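Local atomic coordinates of conserved hypothetical protein (Corynebacterium diphtheriae NCTC 13129, PDB entry 2GS5), a protein that is of unknown function and belongs to the YqgE/AlgH (UPF0301) family, folded round one mixed beta sheet of many strands. Residues A33-L38 with G153-A158; L38-S43 with S87-G92; V50-R55 with S163-P168; N62-W67 with M132-G137; D104-T107 with L113-V116. All coordinates share one frame; numbering follows the deposited sequence.

Interaction 1: residues A33-L38 with G153-A158; sequences ARSVIL and GDWFVA
Trp155 reaches out with the far rim of its six-membered ring and meets two side chains of the 33-38 segment there. Ser35 OG lies at the ring edge, close to the ring plane, 3.5 Å from Trp155 CZ3. Ile37 comes in with its terminal methyl, CD1 standing 3.6 Å from Trp155 CH2 in an oblique approach, so the serine and the isoleucine share the same two ring carbons, CZ3 and CH2. The contact is otherwise thin: no hydrogen bond crosses it, and the backbones stay well apart, Ile37 CA and Val157 CA being 9.4 Å from each other. The Trp155 side chain bridges the space between the segments because its CG stands opposite the carbonyl carbon (chi1 -51°), which swings the end of the indole nearer to Ser35 and Ile37. Extended along its own chain (chi2 171°), Ile37 brings CD1 forward to the ring. Both polar groups have partners outside the two segments: Ser35 OG is hydrogen-bonded to Phe32 O, and Trp155 NE1 to Glu149 OE1, which helps hold the indole's rotation and satisfies its buried N-H. Helix 145-151 ends at Gly153 in a Schellman motif and leads into the strand. Strands 36-42 and 155-159 are not direct neighbours but flank strand 19-23, antiparallel to both, so the tryptophan bridges second-neighbour strands. Leu21 of the middle strand touches the Trp155 side chain, and Leu146 of helix 145-151 packs on it too.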
# COMPACT_ATOMS: atom_id res chain seq x y z
N ALA A 33 11.37 -3.36 -7.37
CA ALA A 33 12.09 -2.11 -7.56
C ALA A 33 11.13 -0.93 -7.42
O ALA A 33 10.04 -0.93 -8.01
CB ALA A 33 12.79 -2.08 -8.92
N ARG A 34 11.55 0.05 -6.63
CA ARG A 34 10.80 1.28 -6.42
C ARG A 34 9.35 1.02 -5.99
O ARG A 34 8.45 1.77 -6.34
CB ARG A 34 10.87 2.16 -7.67
CG ARG A 34 12.31 2.50 -8.09
CD ARG A 34 13.13 3.21 -7.00
NE ARG A 34 14.57 3.18 -7.26
CZ ARG A 34 15.28 4.17 -7.79
NH1 ARG A 34 16.58 4.02 -7.97
NH2 ARG A 34 14.70 5.32 -8.13
N SER A 35 9.16 -0.04 -5.22
CA SER A 35 7.85 -0.35 -4.68
C SER A 35 7.58 0.43 -3.40
O SER A 35 8.49 0.90 -2.71
CB SER A 35 7.70 -1.85 -4.44
OG SER A 35 8.68 -2.36 -3.56
N VAL A 36 6.29 0.56 -3.11
CA VAL A 36 5.80 1.14 -1.86
C VAL A 36 4.73 0.18 -1.37
O VAL A 36 3.60 0.21 -1.87
CB VAL A 36 5.18 2.53 -2.06
CG1 VAL A 36 4.61 3.08 -0.76
CG2 VAL A 36 6.22 3.49 -2.66
N ILE A 37 5.10 -0.68 -0.43
CA ILE A 37 4.23 -1.80 -0.08
C ILE A 37 3.46 -1.51 1.19
O ILE A 37 4.03 -1.42 2.26
CB ILE A 37 5.01 -3.12 0.03
CG1 ILE A 37 5.68 -3.42 -1.33
CG2 ILE A 37 4.07 -4.28 0.43
CD1 ILE A 37 6.63 -4.55 -1.30
N LEU A 38 2.15 -1.33 1.04
CA LEU A 38 1.25 -1.12 2.17
C LEU A 38 1.04 -2.43 2.91
O LEU A 38 0.56 -3.40 2.34
CB LEU A 38 -0.09 -0.60 1.69
CG LEU A 38 -1.19 -0.39 2.73
CD1 LEU A 38 -0.82 0.71 3.70
CD2 LEU A 38 -2.52 -0.10 2.05
N GLY A 153 18.72 -2.95 5.27
CA GLY A 153 18.56 -1.69 4.56
C GLY A 153 17.64 -1.72 3.34
O GLY A 153 17.60 -0.75 2.59
N ASP A 154 16.89 -2.81 3.17
CA ASP A 154 16.04 -3.01 1.97
C ASP A 154 14.83 -2.09 1.91
O ASP A 154 14.35 -1.75 0.82
CB ASP A 154 15.50 -4.45 1.90
CG ASP A 154 16.56 -5.48 1.60
OD1 ASP A 154 17.76 -5.12 1.46
OD2 ASP A 154 16.18 -6.67 1.54
N TRP A 155 14.31 -1.74 3.08
CA TRP A 155 13.06 -1.01 3.19
C TRP A 155 13.17 0.09 4.23
O TRP A 155 13.89 -0.06 5.21
CB TRP A 155 11.94 -1.93 3.67
CG TRP A 155 11.80 -3.20 2.92
CD1 TRP A 155 12.20 -4.43 3.32
CD2 TRP A 155 11.21 -3.36 1.63
NE1 TRP A 155 11.90 -5.36 2.37
CE2 TRP A 155 11.29 -4.73 1.32
CE3 TRP A 155 10.62 -2.49 0.71
CZ2 TRP A 155 10.81 -5.24 0.12
CZ3 TRP A 155 10.13 -3.01 -0.48
CH2 TRP A 155 10.23 -4.37 -0.77
N PHE A 156 12.44 1.17 4.00
CA PHE A 156 12.21 2.20 5.00
C PHE A 156 10.73 2.16 5.35
O PHE A 156 9.87 2.24 4.47
CB PHE A 156 12.63 3.58 4.49
CG PHE A 156 12.50 4.67 5.51
CD1 PHE A 156 13.52 4.94 6.40
CD2 PHE A 156 11.35 5.44 5.58
CE1 PHE A 156 13.41 5.96 7.35
CE2 PHE A 156 11.23 6.44 6.52
CZ PHE A 156 12.24 6.70 7.40
N VAL A 157 10.44 2.03 6.64
CA VAL A 157 9.07 1.92 7.13
C VAL A 157 8.54 3.31 7.42
O VAL A 157 9.15 4.05 8.20
CB VAL A 157 9.01 1.04 8.37
CG1 VAL A 157 7.57 0.86 8.87
CG2 VAL A 157 9.61 -0.29 8.07
N ALA A 158 7.42 3.67 6.80
CA ALA A 158 6.82 5.00 6.95
C ALA A 158 5.31 4.91 7.02
O ALA A 158 4.72 3.98 6.47
CB ALA A 158 7.21 5.90 5.80

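Interaction 2: residues L38-S43 with S87-G92; sequences LIIEHS and SVVGVG
Leu38 and Ile40 meet Val91 and Val89 across the apolar interior of the mixed beta sheet fold, where strand 36-42, carrying a classic beta bulge, faces strand 87-94. The two strands are not paired: Ile40 CA and Val91 CA, the nearest such atoms, are 8.7 Å apart, and no hydrogen bond passes between the segments. All cross-contact packing is apolar. Leu38 and Val91 reach toward each other tip to tip. Val91 turns both methyls to the one leucine branch: CG2 lies 4.1 Å from Leu38 CD2, and CG1 comes closer still. Leu38 extends with CG opposite its backbone N (chi1 177°), which sends the branch across the gap. The second pair is looser, with Ile40 CD1 4.3 Å from Val89 CG1; the fully stretched outer part of the isoleucine (chi2 -180°) carries its last methyl toward the valine. Leu38 and Ile40 are alternate residues of their strand, as are Val89 and Val91 of theirs. Backbone bonding belongs to other neighbours. Ile40 and Glu41 both face Phe48 of strand 47-51, forming the bulge, while Leu38 bonds with Val50 of that strand. Leu52 and Ala160 lie against Leu38 on its own side; strand 87-94 is backed by the antiparallel strand 129-141, whose Phe135 packs on Val91. The interior is thus lined by apolar side chains, aliphatic and aromatic, from several strands and loops, and the closest approach between these two segments is 3.7 Å, from Leu38 CD2 to Val91 CG1.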
# COMPACT_ATOMS: atom_id res chain seq x y z
N LEU A 38 2.15 -1.33 1.04
CA LEU A 38 1.25 -1.12 2.17
C LEU A 38 1.04 -2.43 2.91
O LEU A 38 0.56 -3.40 2.34
CB LEU A 38 -0.09 -0.60 1.69
CG LEU A 38 -1.19 -0.39 2.73
CD1 LEU A 38 -0.82 0.71 3.70
CD2 LEU A 38 -2.52 -0.10 2.05
N ILE A 39 1.40 -2.45 4.19
CA ILE A 39 1.18 -3.62 5.04
C ILE A 39 -0.30 -3.71 5.37
O ILE A 39 -0.89 -2.77 5.91
CB ILE A 39 2.04 -3.56 6.33
CG1 ILE A 39 3.52 -3.55 5.96
CG2 ILE A 39 1.69 -4.72 7.28
CD1 ILE A 39 4.44 -3.28 7.14
N ILE A 40 -0.91 -4.84 5.00
CA ILE A 40 -2.35 -5.06 5.21
C ILE A 40 -2.65 -6.11 6.29
O ILE A 40 -3.80 -6.25 6.72
CB ILE A 40 -3.06 -5.45 3.88
CG1 ILE A 40 -2.52 -6.78 3.32
CG2 ILE A 40 -2.90 -4.32 2.86
CD1 ILE A 40 -3.19 -7.18 2.01
N GLU A 41 -1.63 -6.86 6.68
CA GLU A 41 -1.76 -7.86 7.74
C GLU A 41 -0.37 -8.15 8.29
O GLU A 41 0.56 -8.37 7.54
CB GLU A 41 -2.39 -9.14 7.20
CG GLU A 41 -2.42 -10.31 8.17
CD GLU A 41 -3.58 -10.28 9.15
OE1 GLU A 41 -4.45 -9.38 9.07
OE2 GLU A 41 -3.62 -11.17 10.00
N HIS A 42 -0.25 -8.17 9.61
CA HIS A 42 1.03 -8.40 10.24
C HIS A 42 0.78 -9.22 11.48
O HIS A 42 0.21 -8.73 12.46
CB HIS A 42 1.71 -7.07 10.56
CG HIS A 42 3.05 -7.20 11.20
ND1 HIS A 42 4.10 -7.87 10.61
CD2 HIS A 42 3.51 -6.75 12.39
CE1 HIS A 42 5.16 -7.82 11.40
NE2 HIS A 42 4.82 -7.15 12.49
N SER A 43 1.14 -10.49 11.40
CA SER A 43 0.80 -11.43 12.44
C SER A 43 1.94 -12.42 12.67
O SER A 43 2.96 -12.39 11.98
CB SER A 43 -0.47 -12.17 12.03
OG SER A 43 -0.15 -13.18 11.10
N SER A 87 -6.04 -13.07 -7.42
CA SER A 87 -6.80 -12.67 -6.25
C SER A 87 -6.71 -11.16 -6.07
O SER A 87 -5.65 -10.56 -6.28
CB SER A 87 -6.31 -13.41 -5.03
OG SER A 87 -6.52 -14.81 -5.20
N VAL A 88 -7.83 -10.54 -5.72
CA VAL A 88 -7.93 -9.08 -5.64
C VAL A 88 -8.26 -8.63 -4.21
O VAL A 88 -9.13 -9.24 -3.58
CB VAL A 88 -9.01 -8.58 -6.62
CG1 VAL A 88 -9.17 -7.06 -6.52
CG2 VAL A 88 -8.65 -8.99 -8.03
N VAL A 89 -7.54 -7.61 -3.75
CA VAL A 89 -7.69 -6.94 -2.45
C VAL A 89 -8.23 -5.53 -2.73
O VAL A 89 -7.78 -4.88 -3.67
CB VAL A 89 -6.29 -6.75 -1.73
CG1 VAL A 89 -6.39 -5.82 -0.50
CG2 VAL A 89 -5.71 -8.08 -1.35
N GLY A 90 -9.17 -5.05 -1.92
CA GLY A 90 -9.60 -3.64 -1.98
C GLY A 90 -9.06 -2.89 -0.77
O GLY A 90 -9.24 -3.34 0.36
N VAL A 91 -8.42 -1.75 -1.02
CA VAL A 91 -8.00 -0.85 0.04
C VAL A 91 -8.79 0.46 -0.13
O VAL A 91 -8.77 1.06 -1.20
CB VAL A 91 -6.49 -0.56 0.01
CG1 VAL A 91 -6.11 0.34 1.17
CG2 VAL A 91 -5.70 -1.87 0.10
N GLY A 92 -9.47 0.88 0.93
CA GLY A 92 -10.26 2.09 0.91
C GLY A 92 -9.76 3.14 1.87
O GLY A 92 -8.94 2.87 2.75

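Interaction 3: residues V50-R55 with S163-P168; sequences VNLASR and SDVTAP
Leu52 sets its CG opposite the carbonyl carbon (chi1 -56°) and runs on extended (chi2 -178°), which carries CD1 onto Asp164, whose own CG is likewise opposite its carbonyl carbon. The two side chains lie aslant: Leu52 CD1 rests 3.6 Å from Asp164 CB, touching the aliphatic stem and not the carboxylate. A looser apolar touch joins the same methyl to Val165, Leu52 CD1 being 4.4 Å from Val165 CG2. The Asp164 carboxylate leads away, its OD2 accepting from Leu161 N and forming a salt bridge with Arg180 NH2. Between the backbones sits one water, which donates to Leu52 O at 2.8 Å and to Asp164 O at 2.7 Å, so both carbonyls are joined without a direct bond. Just upstream, Asn51 OD1 accepts from Ala53 N at 3.1 Å in an Asx turn, the donor lying well above the carbonyl plane; the same oxygen also receives Val36 N, so two N-H groups hold the amide where strand 47-51 ends. The contact therefore seats the short, weakly bonded helix 162-166 against the exit of that strand, with Phe135 of strand 129-141 beside Leu52 and Val177 of helix 173-179 beside Asp164.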
# COMPACT_ATOMS: atom_id res chain seq x y z
N VAL A 50 0.48 -5.00 -0.11
CA VAL A 50 0.25 -4.72 -1.52
C VAL A 50 1.03 -3.48 -1.95
O VAL A 50 0.98 -2.40 -1.33
CB VAL A 50 -1.27 -4.56 -1.85
CG1 VAL A 50 -2.03 -5.90 -1.71
CG2 VAL A 50 -1.92 -3.47 -1.01
N ASN A 51 1.76 -3.64 -3.05
CA ASN A 51 2.44 -2.52 -3.67
C ASN A 51 1.41 -1.50 -4.14
O ASN A 51 0.39 -1.89 -4.71
CB ASN A 51 3.27 -3.03 -4.85
CG ASN A 51 4.22 -1.98 -5.42
OD1 ASN A 51 4.40 -0.90 -4.87
ND2 ASN A 51 4.84 -2.33 -6.54
N LEU A 52 1.70 -0.23 -3.90
CA LEU A 52 0.84 0.88 -4.31
C LEU A 52 1.32 1.58 -5.58
O LEU A 52 0.62 2.45 -6.10
CB LEU A 52 0.77 1.92 -3.19
CG LEU A 52 0.30 1.43 -1.82
CD1 LEU A 52 0.24 2.61 -0.84
CD2 LEU A 52 -1.06 0.75 -1.93
N ALA A 53 2.49 1.19 -6.07
CA ALA A 53 3.23 1.99 -7.05
C ALA A 53 3.10 1.53 -8.49
O ALA A 53 3.63 2.20 -9.39
CB ALA A 53 4.71 2.04 -6.66
N SER A 54 2.40 0.42 -8.74
CA SER A 54 2.44 -0.22 -10.05
C SER A 54 1.06 -0.52 -10.63
O SER A 54 0.47 -1.54 -10.35
CB SER A 54 3.25 -1.50 -9.97
OG SER A 54 3.49 -2.02 -11.27
N ARG A 55 0.59 0.37 -11.48
CA ARG A 55 -0.69 0.23 -12.15
C ARG A 55 -0.60 -0.84 -13.26
O ARG A 55 0.42 -0.93 -13.96
CB ARG A 55 -1.03 1.58 -12.77
CG ARG A 55 -2.46 1.82 -13.10
CD ARG A 55 -2.56 2.84 -14.19
NE ARG A 55 -3.01 2.15 -15.39
CZ ARG A 55 -4.00 2.53 -16.19
NH1 ARG A 55 -4.63 3.69 -16.00
NH2 ARG A 55 -4.32 1.78 -17.22
N SER A 163 -3.61 9.56 0.25
CA SER A 163 -3.20 9.91 -1.11
C SER A 163 -2.27 8.88 -1.78
O SER A 163 -2.12 8.87 -3.00
CB SER A 163 -2.56 11.31 -1.15
OG SER A 163 -1.43 11.38 -0.28
N ASP A 164 -1.66 8.01 -0.98
CA ASP A 164 -0.84 6.92 -1.53
C ASP A 164 -1.72 5.89 -2.21
O ASP A 164 -1.29 5.22 -3.15
CB ASP A 164 -0.01 6.23 -0.45
CG ASP A 164 0.97 7.16 0.23
OD1 ASP A 164 1.42 8.12 -0.42
OD2 ASP A 164 1.27 6.92 1.42
N VAL A 165 -2.93 5.75 -1.69
CA VAL A 165 -3.89 4.77 -2.18
C VAL A 165 -4.76 5.32 -3.30
O VAL A 165 -5.21 4.56 -4.17
CB VAL A 165 -4.79 4.29 -1.02
CG1 VAL A 165 -5.85 3.31 -1.52
CG2 VAL A 165 -3.93 3.66 0.08
N THR A 166 -4.99 6.64 -3.30
CA THR A 166 -5.91 7.29 -4.24
C THR A 166 -5.19 8.16 -5.27
O THR A 166 -5.83 8.90 -6.03
CB THR A 166 -6.97 8.13 -3.48
OG1 THR A 166 -6.33 9.14 -2.70
CG2 THR A 166 -7.81 7.24 -2.57
N ALA A 167 -3.87 8.05 -5.33
CA ALA A 167 -3.07 8.87 -6.23
C ALA A 167 -3.47 8.71 -7.70
O ALA A 167 -3.68 7.60 -8.15
CB ALA A 167 -1.61 8.51 -6.06
N PRO A 168 -3.55 9.82 -8.45
CA PRO A 168 -3.72 9.76 -9.89
C PRO A 168 -2.64 8.92 -10.58
O PRO A 168 -1.57 8.73 -10.01
CB PRO A 168 -3.60 11.23 -10.31
CG PRO A 168 -3.99 11.98 -9.12
CD PRO A 168 -3.54 11.20 -7.95
O HOH W 1 -1.79 3.55 -5.22

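Interaction 4: residues N62-W67 with M132-G137; sequences NVIPEW and MRLFAG
Trp67 N donates to Ile64 O at 3.1 Å, the bond that closes the 3-10 turn from which Ile64 and Trp67 reach Leu134 and Met132 of strand 129-141. The motif at its heart is a Met-aromatic contact, made here by a selenomethionine. Its SE lies 4.8 Å from the centroid of the Trp67 six-membered ring and obliquely placed, 50° off the ring normal. The Met132 chain is extended up to SE and then bends (chi3 90°), which turns CE in toward the ring, obliquely, 3.6 Å from Trp67 CE3. The two side chains cross at about a right angle. Ile64 and Leu134 instead meet tip to tip, and Leu134 CD1 also reaches the stem of the tryptophan, 4.4 Å from Trp67 CB. Trp67 NE1 is hydrogen-bonded to Leu118 O, which satisfies the buried indole N-H and restrains the turn of the ring. Pro122 and Ile125 of helix 122-125 pack on the same indole, while Val60, Leu77 and Val88 also pack on Leu134. The loop after strand 58-59 is thereby laid over one face of strand 129-141. Its closest approach there is methyl to methyl, Ile64 CD1 standing 3.5 Å from Leu134 CD1.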
# COMPACT_ATOMS: atom_id res chain seq x y z
N ASN A 62 -13.46 -5.21 -16.26
CA ASN A 62 -13.33 -6.54 -16.86
C ASN A 62 -13.18 -7.69 -15.86
O ASN A 62 -13.21 -8.86 -16.26
CB ASN A 62 -12.18 -6.52 -17.86
CG ASN A 62 -12.53 -5.72 -19.10
OD1 ASN A 62 -13.53 -6.00 -19.77
ND2 ASN A 62 -11.73 -4.71 -19.41
N VAL A 63 -13.06 -7.36 -14.58
CA VAL A 63 -12.86 -8.37 -13.53
C VAL A 63 -14.01 -8.37 -12.53
O VAL A 63 -14.63 -9.41 -12.32
CB VAL A 63 -11.52 -8.13 -12.80
CG1 VAL A 63 -11.34 -9.12 -11.65
CG2 VAL A 63 -10.35 -8.21 -13.79
N ILE A 64 -14.30 -7.21 -11.94
CA ILE A 64 -15.40 -7.06 -10.99
C ILE A 64 -16.12 -5.74 -11.27
O ILE A 64 -15.96 -4.77 -10.54
CB ILE A 64 -14.94 -7.12 -9.49
CG1 ILE A 64 -13.58 -6.44 -9.30
CG2 ILE A 64 -14.88 -8.56 -9.00
CD1 ILE A 64 -13.13 -6.40 -7.84
N PRO A 65 -16.93 -5.70 -12.34
CA PRO A 65 -17.56 -4.45 -12.76
C PRO A 65 -18.46 -3.80 -11.70
O PRO A 65 -18.61 -2.59 -11.69
CB PRO A 65 -18.38 -4.85 -13.99
CG PRO A 65 -18.52 -6.32 -13.90
CD PRO A 65 -17.31 -6.83 -13.21
N GLU A 66 -19.03 -4.62 -10.81
CA GLU A 66 -19.91 -4.13 -9.76
C GLU A 66 -19.24 -3.13 -8.83
O GLU A 66 -19.92 -2.30 -8.23
CB GLU A 66 -20.48 -5.30 -8.93
CG GLU A 66 -19.44 -6.13 -8.16
CD GLU A 66 -18.92 -7.34 -8.92
OE1 GLU A 66 -18.85 -7.31 -10.18
OE2 GLU A 66 -18.56 -8.34 -8.25
N TRP A 67 -17.92 -3.22 -8.72
CA TRP A 67 -17.16 -2.35 -7.81
C TRP A 67 -16.72 -1.03 -8.44
O TRP A 67 -16.29 -0.13 -7.74
CB TRP A 67 -15.94 -3.10 -7.25
CG TRP A 67 -16.36 -3.96 -6.10
CD1 TRP A 67 -16.56 -5.31 -6.10
CD2 TRP A 67 -16.71 -3.50 -4.79
NE1 TRP A 67 -16.99 -5.72 -4.86
CE2 TRP A 67 -17.09 -4.63 -4.04
CE3 TRP A 67 -16.71 -2.24 -4.18
CZ2 TRP A 67 -17.48 -4.53 -2.70
CZ3 TRP A 67 -17.09 -2.15 -2.85
CH2 TRP A 67 -17.47 -3.29 -2.13
N MSE A 132 -11.02 4.33 -3.13
CA MSE A 132 -10.71 2.90 -3.07
C MSE A 132 -9.88 2.49 -4.28
O MSE A 132 -10.03 3.03 -5.36
CB MSE A 132 -12.01 2.10 -3.02
CG MSE A 132 -11.83 0.63 -2.75
SE MSE A 132 -13.57 -0.23 -2.80
CE MSE A 132 -13.55 -0.64 -4.71
N ARG A 133 -9.00 1.51 -4.07
CA ARG A 133 -8.17 0.98 -5.14
C ARG A 133 -8.10 -0.53 -5.01
O ARG A 133 -8.12 -1.05 -3.89
CB ARG A 133 -6.76 1.59 -5.05
CG ARG A 133 -5.82 1.21 -6.19
CD ARG A 133 -4.84 2.33 -6.50
NE ARG A 133 -5.53 3.43 -7.17
CZ ARG A 133 -5.00 4.63 -7.38
NH1 ARG A 133 -3.78 4.91 -6.96
NH2 ARG A 133 -5.72 5.56 -8.01
N LEU A 134 -8.05 -1.21 -6.15
CA LEU A 134 -8.04 -2.68 -6.19
C LEU A 134 -6.67 -3.19 -6.62
O LEU A 134 -6.08 -2.67 -7.56
CB LEU A 134 -9.11 -3.19 -7.14
CG LEU A 134 -10.54 -2.90 -6.68
CD1 LEU A 134 -11.54 -3.24 -7.76
CD2 LEU A 134 -10.87 -3.69 -5.42
N PHE A 135 -6.21 -4.22 -5.94
CA PHE A 135 -4.87 -4.77 -6.15
C PHE A 135 -4.92 -6.25 -6.47
O PHE A 135 -5.52 -7.02 -5.72
CB PHE A 135 -4.00 -4.55 -4.92
CG PHE A 135 -3.90 -3.11 -4.54
CD1 PHE A 135 -2.85 -2.33 -5.00
CD2 PHE A 135 -4.88 -2.52 -3.75
CE1 PHE A 135 -2.77 -0.98 -4.68
CE2 PHE A 135 -4.80 -1.18 -3.42
CZ PHE A 135 -3.75 -0.41 -3.88
N ALA A 136 -4.29 -6.63 -7.57
CA ALA A 136 -4.17 -8.02 -7.98
C ALA A 136 -2.83 -8.55 -7.49
O ALA A 136 -1.79 -7.99 -7.82
CB ALA A 136 -4.26 -8.13 -9.51
N GLY A 137 -2.87 -9.59 -6.68
CA GLY A 137 -1.66 -10.18 -6.13
C GLY A 137 -1.20 -9.47 -4.88
O GLY A 137 -1.70 -8.39 -4.54

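Interaction 5: residues D104-T107 with L113-V116; sequences DNLT and LVMV
Thr107 and Met115 pair across an antiparallel beta hairpin, strand 106-110 turning back into strand 113-116. They form a hydrogen-bonded pair in which each backbone gives and takes once: Thr107 N donates to Met115 O at 3.0 Å, and Met115 N to Thr107 O at 2.8 Å. Both donors lie in the plane of the carbonyl they address, with N-H...O angles of 158° and 154°. Each oxygen has further company. Met115 O also accepts from a water, 3.0 Å away, which is hydrogen-bonded to Thr107 OG1 as well and so ties the threonine hydroxyl back to the hairpin. Leu106 CA approaches this oxygen in a CA-H...O contact, and Val114 CA makes another to Thr107 O at 3.1 Å. On its other edge, strand 113-116 is bonded to strand 87-94, Val114 with Gly92 and Val116 with Gly90, while Asn105 bonds through its backbone to Asn117. Leu106 and Val116 form the next, non-hydrogen-bonded pair. Their side chains lie alongside on the face that Ile125 of helix 122-125 covers, Leu106 CD2 being 3.9 Å from Val116 CG2, and Leu106 also slants across to Val114 CG2. On the other face the threonine and the selenomethionine run side by side. The Met115 chain bends at its end (chi3 -52°), which lays its methyl beside the threonine, Met115 CE 4.0 Å from Thr107 CG2.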
# COMPACT_ATOMS: atom_id res chain seq x y z
N ASP A 104 -18.78 -4.23 9.57
CA ASP A 104 -18.25 -5.58 9.43
C ASP A 104 -17.43 -5.77 8.16
O ASP A 104 -16.43 -6.47 8.17
CB ASP A 104 -19.38 -6.61 9.48
CG ASP A 104 -19.95 -6.79 10.87
OD1 ASP A 104 -19.32 -6.34 11.86
OD2 ASP A 104 -21.02 -7.41 11.00
N ASN A 105 -17.85 -5.12 7.07
CA ASN A 105 -17.14 -5.27 5.79
C ASN A 105 -15.94 -4.34 5.59
O ASN A 105 -15.35 -4.32 4.50
CB ASN A 105 -18.12 -5.13 4.63
CG ASN A 105 -19.03 -6.33 4.49
OD1 ASN A 105 -20.23 -6.19 4.30
ND2 ASN A 105 -18.46 -7.52 4.59
N LEU A 106 -15.56 -3.59 6.62
CA LEU A 106 -14.32 -2.81 6.60
C LEU A 106 -13.40 -3.26 7.72
O LEU A 106 -13.87 -3.52 8.84
CB LEU A 106 -14.61 -1.32 6.75
CG LEU A 106 -15.52 -0.69 5.69
CD1 LEU A 106 -15.74 0.79 6.00
CD2 LEU A 106 -14.94 -0.88 4.28
N THR A 107 -12.12 -3.38 7.41
CA THR A 107 -11.10 -3.73 8.39
C THR A 107 -10.10 -2.59 8.47
O THR A 107 -9.44 -2.27 7.48
CB THR A 107 -10.36 -5.02 7.98
OG1 THR A 107 -11.28 -6.11 7.96
CG2 THR A 107 -9.22 -5.32 8.95
N LEU A 113 -7.34 4.27 6.58
CA LEU A 113 -7.12 3.21 5.62
C LEU A 113 -7.80 1.95 6.09
O LEU A 113 -7.66 1.57 7.25
CB LEU A 113 -5.62 2.97 5.42
CG LEU A 113 -4.84 4.18 4.91
CD1 LEU A 113 -3.37 3.82 4.74
CD2 LEU A 113 -5.42 4.70 3.61
N VAL A 114 -8.52 1.30 5.19
CA VAL A 114 -9.23 0.08 5.49
C VAL A 114 -9.08 -0.94 4.37
O VAL A 114 -8.86 -0.57 3.22
CB VAL A 114 -10.76 0.33 5.66
CG1 VAL A 114 -11.04 1.07 6.96
CG2 VAL A 114 -11.34 1.08 4.45
N MSE A 115 -9.17 -2.22 4.72
CA MSE A 115 -9.37 -3.26 3.72
C MSE A 115 -10.88 -3.44 3.54
O MSE A 115 -11.61 -3.62 4.51
CB MSE A 115 -8.69 -4.57 4.15
CG MSE A 115 -7.24 -4.76 3.68
SE MSE A 115 -6.89 -6.66 3.85
CE MSE A 115 -7.43 -6.96 5.71
N VAL A 116 -11.35 -3.39 2.29
CA VAL A 116 -12.77 -3.51 1.97
C VAL A 116 -13.06 -4.95 1.60
O VAL A 116 -12.39 -5.52 0.75
CB VAL A 116 -13.15 -2.61 0.77
CG1 VAL A 116 -14.63 -2.74 0.45
CG2 VAL A 116 -12.78 -1.16 1.05
O HOH W 2 -12.47 -6.29 5.46

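From the N terminus, residues 33-38 open the longest of the loops, which interaction 1 closes only at 153-158; interactions 2, 4 and 5 nest within it. Residues 38-43 come next and close early on 87-92. Residues 50-55 wait for 163-168, so interaction 3 crosses both interactions 1 and 2 while enclosing 4 and 5. Residues 62-67 begin inside the loop of interaction 2 and end at 132-137, so 4 crosses 2 and encloses the local hairpin, interaction 5. All five reach one sheet: interactions 1 and 3 use neighbouring strands, 36-42 and 47-51, 2 spans to strand 87-94, and that strand pairs with 129-141 of interaction 4 and 113-116 of interaction 5.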